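Local coordinates for protein possible phosphoglycerate mutase GPM2 (Mycobacterium tuberculosis, PDB 2A6P) that acts as a broad-specificity phosphatase that hydrolyses phosphate monoesters, including fructose 1,6-bisphosphate in gluconeogenesis, with negligible phosphoglycerate mutase activity, at residues A[125-130]-A[153-158]; A[158-163]-A[174-179]. All blocks are in the same frame, centred on the assembly; numbering follows the deposited sequence.

Contact 1: A[125-130]-A[153-158]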
loop_
_atom_site.group_PDB
_atom_site.type_symbol
_atom_site.label_atom_id
_atom_site.label_comp_id
_atom_site.label_asym_id
_atom_site.label_seq_id
_atom_site.Cartn_x
_atom_site.Cartn_y
_atom_site.Cartn_z
ATOM N N ALA A 125 16.697 -3.279 -15.951
ATOM C CA ALA A 125 17.107 -4.674 -15.847
ATOM C C ALA A 125 18.002 -4.904 -14.630
ATOM O O ALA A 125 17.817 -5.861 -13.868
ATOM C CB ALA A 125 17.838 -5.091 -17.122
ATOM N N GLN A 126 18.973 -4.021 -14.444
ATOM C CA GLN A 126 19.893 -4.153 -13.324
ATOM C C GLN A 126 19.213 -4.000 -11.970
ATOM O O GLN A 126 19.521 -4.732 -11.029
ATOM C CB GLN A 126 21.036 -3.138 -13.465
ATOM C CG GLN A 126 22.031 -3.494 -14.575
ATOM C CD GLN A 126 23.157 -2.490 -14.699
ATOM O OE1 GLN A 126 22.944 -1.347 -15.090
ATOM N NE2 GLN A 126 24.365 -2.915 -14.356
ATOM N N VAL A 127 18.277 -3.066 -11.865
ATOM C CA VAL A 127 17.607 -2.884 -10.589
ATOM C C VAL A 127 16.606 -4.005 -10.377
ATOM O O VAL A 127 16.371 -4.420 -9.243
ATOM C CB VAL A 127 16.919 -1.517 -10.501
ATOM C CG1 VAL A 127 16.230 -1.371 -9.143
ATOM C CG2 VAL A 127 17.958 -0.411 -10.672
ATOM N N ASN A 128 16.035 -4.507 -11.468
ATOM C CA ASN A 128 15.083 -5.618 -11.403
ATOM C C ASN A 128 15.763 -6.816 -10.742
ATOM O O ASN A 128 15.193 -7.465 -9.866
ATOM C CB ASN A 128 14.637 -6.007 -12.815
ATOM C CG ASN A 128 13.711 -7.211 -12.831
ATOM O OD1 ASN A 128 14.118 -8.331 -12.528
ATOM N ND2 ASN A 128 12.457 -6.980 -13.183
ATOM N N ASP A 129 16.993 -7.094 -11.175
ATOM C CA ASP A 129 17.779 -8.204 -10.642
ATOM C C ASP A 129 18.242 -7.941 -9.221
ATOM O O ASP A 129 18.259 -8.850 -8.396
ATOM C CB ASP A 129 19.007 -8.467 -11.507
ATOM C CG ASP A 129 18.663 -8.620 -12.956
ATOM O OD1 ASP A 129 17.653 -9.290 -13.259
ATOM O OD2 ASP A 129 19.407 -8.071 -13.796
ATOM N N ARG A 130 18.629 -6.702 -8.933
ATOM C CA ARG A 130 19.067 -6.371 -7.582
ATOM C C ARG A 130 17.879 -6.526 -6.624
ATOM O O ARG A 130 18.018 -7.045 -5.499
ATOM C CB ARG A 130 19.621 -4.944 -7.527
ATOM C CG ARG A 130 20.501 -4.724 -6.326
ATOM C CD ARG A 130 21.609 -3.708 -6.576
ATOM N NE ARG A 130 21.258 -2.377 -6.096
ATOM C CZ ARG A 130 20.464 -1.542 -6.746
ATOM N NH1 ARG A 130 19.953 -1.910 -7.910
ATOM N NH2 ARG A 130 20.161 -0.363 -6.226
ATOM N N GLY A 153 13.817 5.364 -1.414
ATOM C CA GLY A 153 12.524 5.462 -2.072
ATOM C C GLY A 153 12.281 4.533 -3.237
ATOM O O GLY A 153 11.411 3.646 -3.173
ATOM N N HIS A 154 13.045 4.727 -4.309
ATOM C CA HIS A 154 12.875 3.899 -5.490
ATOM C C HIS A 154 13.234 2.440 -5.267
ATOM O O HIS A 154 12.461 1.559 -5.651
ATOM C CB HIS A 154 13.649 4.501 -6.670
ATOM C CG HIS A 154 13.062 5.788 -7.173
ATOM N ND1 HIS A 154 13.787 6.714 -7.894
ATOM C CD2 HIS A 154 11.814 6.301 -7.057
ATOM C CE1 HIS A 154 13.012 7.740 -8.195
ATOM N NE2 HIS A 154 11.811 7.513 -7.699
ATOM N N PHE A 155 14.366 2.161 -4.625
ATOM C CA PHE A 155 14.718 0.761 -4.408
ATOM C C PHE A 155 13.705 0.026 -3.527
ATOM O O PHE A 155 13.351 -1.109 -3.813
ATOM C CB PHE A 155 16.119 0.595 -3.813
ATOM C CG PHE A 155 16.582 -0.846 -3.796
ATOM C CD1 PHE A 155 16.815 -1.526 -4.990
ATOM C CD2 PHE A 155 16.685 -1.556 -2.593
ATOM C CE1 PHE A 155 17.140 -2.899 -4.987
ATOM C CE2 PHE A 155 17.010 -2.929 -2.585
ATOM C CZ PHE A 155 17.235 -3.596 -3.778
ATOM N N SER A 156 13.241 0.665 -2.454
ATOM C CA SER A 156 12.242 0.033 -1.587
ATOM C C SER A 156 11.012 -0.325 -2.428
ATOM O O SER A 156 10.438 -1.400 -2.286
ATOM C CB SER A 156 11.837 0.973 -0.448
ATOM O OG SER A 156 12.903 1.172 0.471
ATOM N N ARG A 157 10.600 0.591 -3.296
ATOM C CA ARG A 157 9.458 0.353 -4.165
ATOM C C ARG A 157 9.758 -0.794 -5.111
ATOM O O ARG A 157 8.858 -1.544 -5.493
ATOM C CB ARG A 157 9.163 1.563 -5.030
ATOM C CG ARG A 157 8.681 2.806 -4.344
ATOM C CD ARG A 157 8.194 3.685 -5.476
ATOM N NE ARG A 157 8.270 5.096 -5.187
ATOM C CZ ARG A 157 7.838 6.032 -6.019
ATOM N NH1 ARG A 157 7.298 5.680 -7.181
ATOM N NH2 ARG A 157 7.967 7.307 -5.691
ATOM N N ALA A 158 11.022 -0.892 -5.517
ATOM C CA ALA A 158 11.459 -1.945 -6.422
ATOM C C ALA A 158 11.270 -3.268 -5.707
ATOM O O ALA A 158 10.731 -4.222 -6.272
ATOM C CB ALA A 158 12.935 -1.758 -6.787
#

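Contact 2: A[158-163]-A[174-179]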
loop_
_atom_site.group_PDB
_atom_site.type_symbol
_atom_site.label_atom_id
_atom_site.label_comp_id
_atom_site.label_asym_id
_atom_site.label_seq_id
_atom_site.Cartn_x
_atom_site.Cartn_y
_atom_site.Cartn_z
ATOM N N ALA A 158 11.022 -0.892 -5.517
ATOM C CA ALA A 158 11.459 -1.945 -6.422
ATOM C C ALA A 158 11.270 -3.268 -5.707
ATOM O O ALA A 158 10.731 -4.222 -6.272
ATOM C CB ALA A 158 12.935 -1.758 -6.787
ATOM N N VAL A 159 11.736 -3.330 -4.465
ATOM C CA VAL A 159 11.595 -4.555 -3.688
ATOM C C VAL A 159 10.123 -4.926 -3.530
ATOM O O VAL A 159 9.743 -6.074 -3.730
ATOM C CB VAL A 159 12.233 -4.413 -2.307
ATOM C CG1 VAL A 159 11.929 -5.651 -1.459
ATOM C CG2 VAL A 159 13.747 -4.228 -2.471
ATOM N N ILE A 160 9.296 -3.945 -3.189
ATOM C CA ILE A 160 7.856 -4.180 -3.020
ATOM C C ILE A 160 7.216 -4.674 -4.314
ATOM O O ILE A 160 6.455 -5.648 -4.305
ATOM C CB ILE A 160 7.136 -2.893 -2.569
ATOM C CG1 ILE A 160 7.593 -2.515 -1.156
ATOM C CG2 ILE A 160 5.629 -3.080 -2.632
ATOM C CD1 ILE A 160 7.078 -1.186 -0.704
ATOM N N THR A 161 7.519 -3.992 -5.420
ATOM C CA THR A 161 6.973 -4.369 -6.721
ATOM C C THR A 161 7.323 -5.811 -7.061
ATOM O O THR A 161 6.508 -6.536 -7.621
ATOM C CB THR A 161 7.509 -3.456 -7.840
ATOM O OG1 THR A 161 7.142 -2.100 -7.565
ATOM C CG2 THR A 161 6.929 -3.856 -9.182
ATOM N N ARG A 162 8.541 -6.222 -6.719
ATOM C CA ARG A 162 8.995 -7.579 -6.996
ATOM C C ARG A 162 8.418 -8.570 -5.998
ATOM O O ARG A 162 8.152 -9.726 -6.345
ATOM C CB ARG A 162 10.525 -7.632 -6.986
ATOM C CG ARG A 162 11.163 -6.747 -8.063
ATOM C CD ARG A 162 10.621 -7.104 -9.441
ATOM N NE ARG A 162 10.954 -8.481 -9.802
ATOM C CZ ARG A 162 10.403 -9.143 -10.813
ATOM N NH1 ARG A 162 9.477 -8.560 -11.568
ATOM N NH2 ARG A 162 10.787 -10.385 -11.073
ATOM N N TRP A 163 8.228 -8.126 -4.760
ATOM C CA TRP A 163 7.645 -9.000 -3.750
ATOM C C TRP A 163 6.290 -9.481 -4.263
ATOM O O TRP A 163 5.955 -10.665 -4.147
ATOM C CB TRP A 163 7.449 -8.266 -2.417
ATOM C CG TRP A 163 6.773 -9.119 -1.385
ATOM C CD1 TRP A 163 5.439 -9.159 -1.100
ATOM C CD2 TRP A 163 7.394 -10.102 -0.539
ATOM N NE1 TRP A 163 5.185 -10.103 -0.127
ATOM C CE2 TRP A 163 6.366 -10.698 0.233
ATOM C CE3 TRP A 163 8.718 -10.541 -0.362
ATOM C CZ2 TRP A 163 6.621 -11.705 1.173
ATOM C CZ3 TRP A 163 8.972 -11.545 0.574
ATOM C CH2 TRP A 163 7.922 -12.115 1.329
ATOM N N PHE A 174 3.424 2.856 -6.564
ATOM C CA PHE A 174 3.508 2.803 -5.112
ATOM C C PHE A 174 4.328 3.942 -4.526
ATOM O O PHE A 174 5.481 4.132 -4.906
ATOM C CB PHE A 174 4.135 1.479 -4.662
ATOM C CG PHE A 174 3.519 0.265 -5.298
ATOM C CD1 PHE A 174 4.188 -0.424 -6.315
ATOM C CD2 PHE A 174 2.266 -0.179 -4.899
ATOM C CE1 PHE A 174 3.620 -1.542 -6.930
ATOM C CE2 PHE A 174 1.677 -1.300 -5.506
ATOM C CZ PHE A 174 2.359 -1.985 -6.529
ATOM N N ALA A 175 3.743 4.686 -3.592
ATOM C CA ALA A 175 4.458 5.790 -2.954
ATOM C C ALA A 175 5.369 5.229 -1.863
ATOM O O ALA A 175 5.194 4.089 -1.420
ATOM C CB ALA A 175 3.477 6.780 -2.349
ATOM N N MET A 176 6.332 6.037 -1.433
ATOM C CA MET A 176 7.278 5.655 -0.393
ATOM C C MET A 176 7.918 6.945 0.082
ATOM O O MET A 176 9.037 7.267 -0.318
ATOM C CB MET A 176 8.367 4.733 -0.957
ATOM C CG MET A 176 9.214 3.986 0.095
ATOM S SD MET A 176 8.423 2.476 0.812
ATOM C CE MET A 176 9.244 2.396 2.403
ATOM N N PRO A 177 7.205 7.720 0.924
ATOM C CA PRO A 177 7.762 8.987 1.427
ATOM C C PRO A 177 8.875 8.783 2.450
ATOM O O PRO A 177 9.086 7.665 2.934
ATOM C CB PRO A 177 6.534 9.716 2.000
ATOM C CG PRO A 177 5.615 8.588 2.408
ATOM C CD PRO A 177 5.783 7.568 1.291
ATOM N N THR A 178 9.592 9.860 2.765
ATOM C CA THR A 178 10.703 9.790 3.713
ATOM C C THR A 178 10.242 9.335 5.085
ATOM O O THR A 178 9.243 9.814 5.610
ATOM C CB THR A 178 11.398 11.151 3.872
ATOM O OG1 THR A 178 10.458 12.109 4.363
ATOM C CG2 THR A 178 11.957 11.627 2.542
ATOM N N ALA A 179 10.995 8.411 5.665
ATOM C CA ALA A 179 10.687 7.866 6.984
ATOM C C ALA A 179 9.380 7.089 7.008
ATOM O O ALA A 179 8.750 6.975 8.057
ATOM C CB ALA A 179 10.647 8.987 8.028
#

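Contact 1: A[125-130]-A[153-158]
Arg130 turns one face of its guanidinium towards the CD1-CE1 side of the Phe155 ring: CE1 of Phe155 stands 4.0 Å above the guanidinium plane, over its centre, and NH2 of Arg130 is 3.8 Å from CD1 of Phe155. The two planes are tilted 34° apart, so the groups overlap at a slant instead of lying flush. Val127 reaches the same ring from another direction, its CG1 near the ring plane and 4.2 Å from CD1 of Phe155. That methyl also meets CB of Ala158 at 4.1 Å, one helical turn beyond Phe155. The backbone O of Arg130 lies at the ring edge, in its plane, 3.9 Å from CZ of Phe155.

Ala158 offers a single methyl to Val127, whose branched side chain presents CG1 to both Ala158 and Phe155, and the longer Phe155 reaches across to Arg130. Its CG is anti to the backbone N (chi1 -171°), which carries the ring out towards helix 124-141. Arg130 bends at its second and third torsions and folds back over the ring; a salt bridge from NH1 to Glu122 and a hydrogen bond from NH2 to Ala89 O hold its charged end there. The backbone N of Phe155 is itself bonded to Glu90, the probable proton donor/acceptor.

The axes of the two short helical segments approach to 10.1 Å and cross at -62°. Helix 153-163 follows directly on the parallel strand 147-151, and its packing continues along helix 124-141, where Phe155 touches Ala134 and Ala158 touches Ala131.

Contact 2: A[158-163]-A[174-179]
Thr161 meets the ring of Phe174 through its hydroxyl. Starting at the helix, CB of Thr161 remains 4.4 Å from CE1 of Phe174. From there OG1 is set anti to the carbonyl carbon, beside the backbone N (chi1 -60°), and comes within 3.6 Å of both CD1 and CE1 of Phe174, approaching the ring obliquely. The other branch, CG2, stands further off, 4.6 Å from CE1 of Phe174. The hydroxyl donates its hydrogen to Arg157 O, one turn back in the helix. This is how threonine suits a buried helical site: its polar atom is satisfied by its own backbone, and it can then border an aromatic ring.

In this histidine phosphatase fold, helix 153-163 leads through a long loop to the antiparallel strand 180-187, and residues 174-179 are the last part of that loop, returning past the helix. Phe174 also packs on Leu196 of strand 190-199 and on Phe174 of the second subunit, so the ring belongs to both the core and the dimer interface.

A second touch lies further along the loop, where CD1 at the end of the extended Ile160 side chain is 4.2 Å from SD of Met176. Methionine, unbranched and flexible, reaches it by bending at its second torsion (80°). Ile160 also packs on Leu193 and Leu196 of strand 190-199, while the backbone O of Met176 accepts a hydrogen bond from Arg17.

Helix 153-163 serves both contacts, and Ala158 belongs to each. In contact 1 the helix start faces helix 124-141; in contact 2 its later turns face the returning loop 174-179. Their centres are 9 Å apart, and they touch directly: CB of Met176 lies 3.9 Å from CG of Arg157 and equally far from Gly153 O. Contact 1 adjoins the active site through Phe155, whose side chain comes within about 4 Å of that of Glu90. Contact 2 lies further off, the Met176 side chain about 8 Å from those of Glu90 and His152, the probable transition-state stabiliser, but Ala179 is backbone hydrogen-bonded to His18, the inferred phosphohistidine residue. A glycerol, probably from the crystallisation liquor, lies about 7 Å from the side chains of Phe155 and Met176.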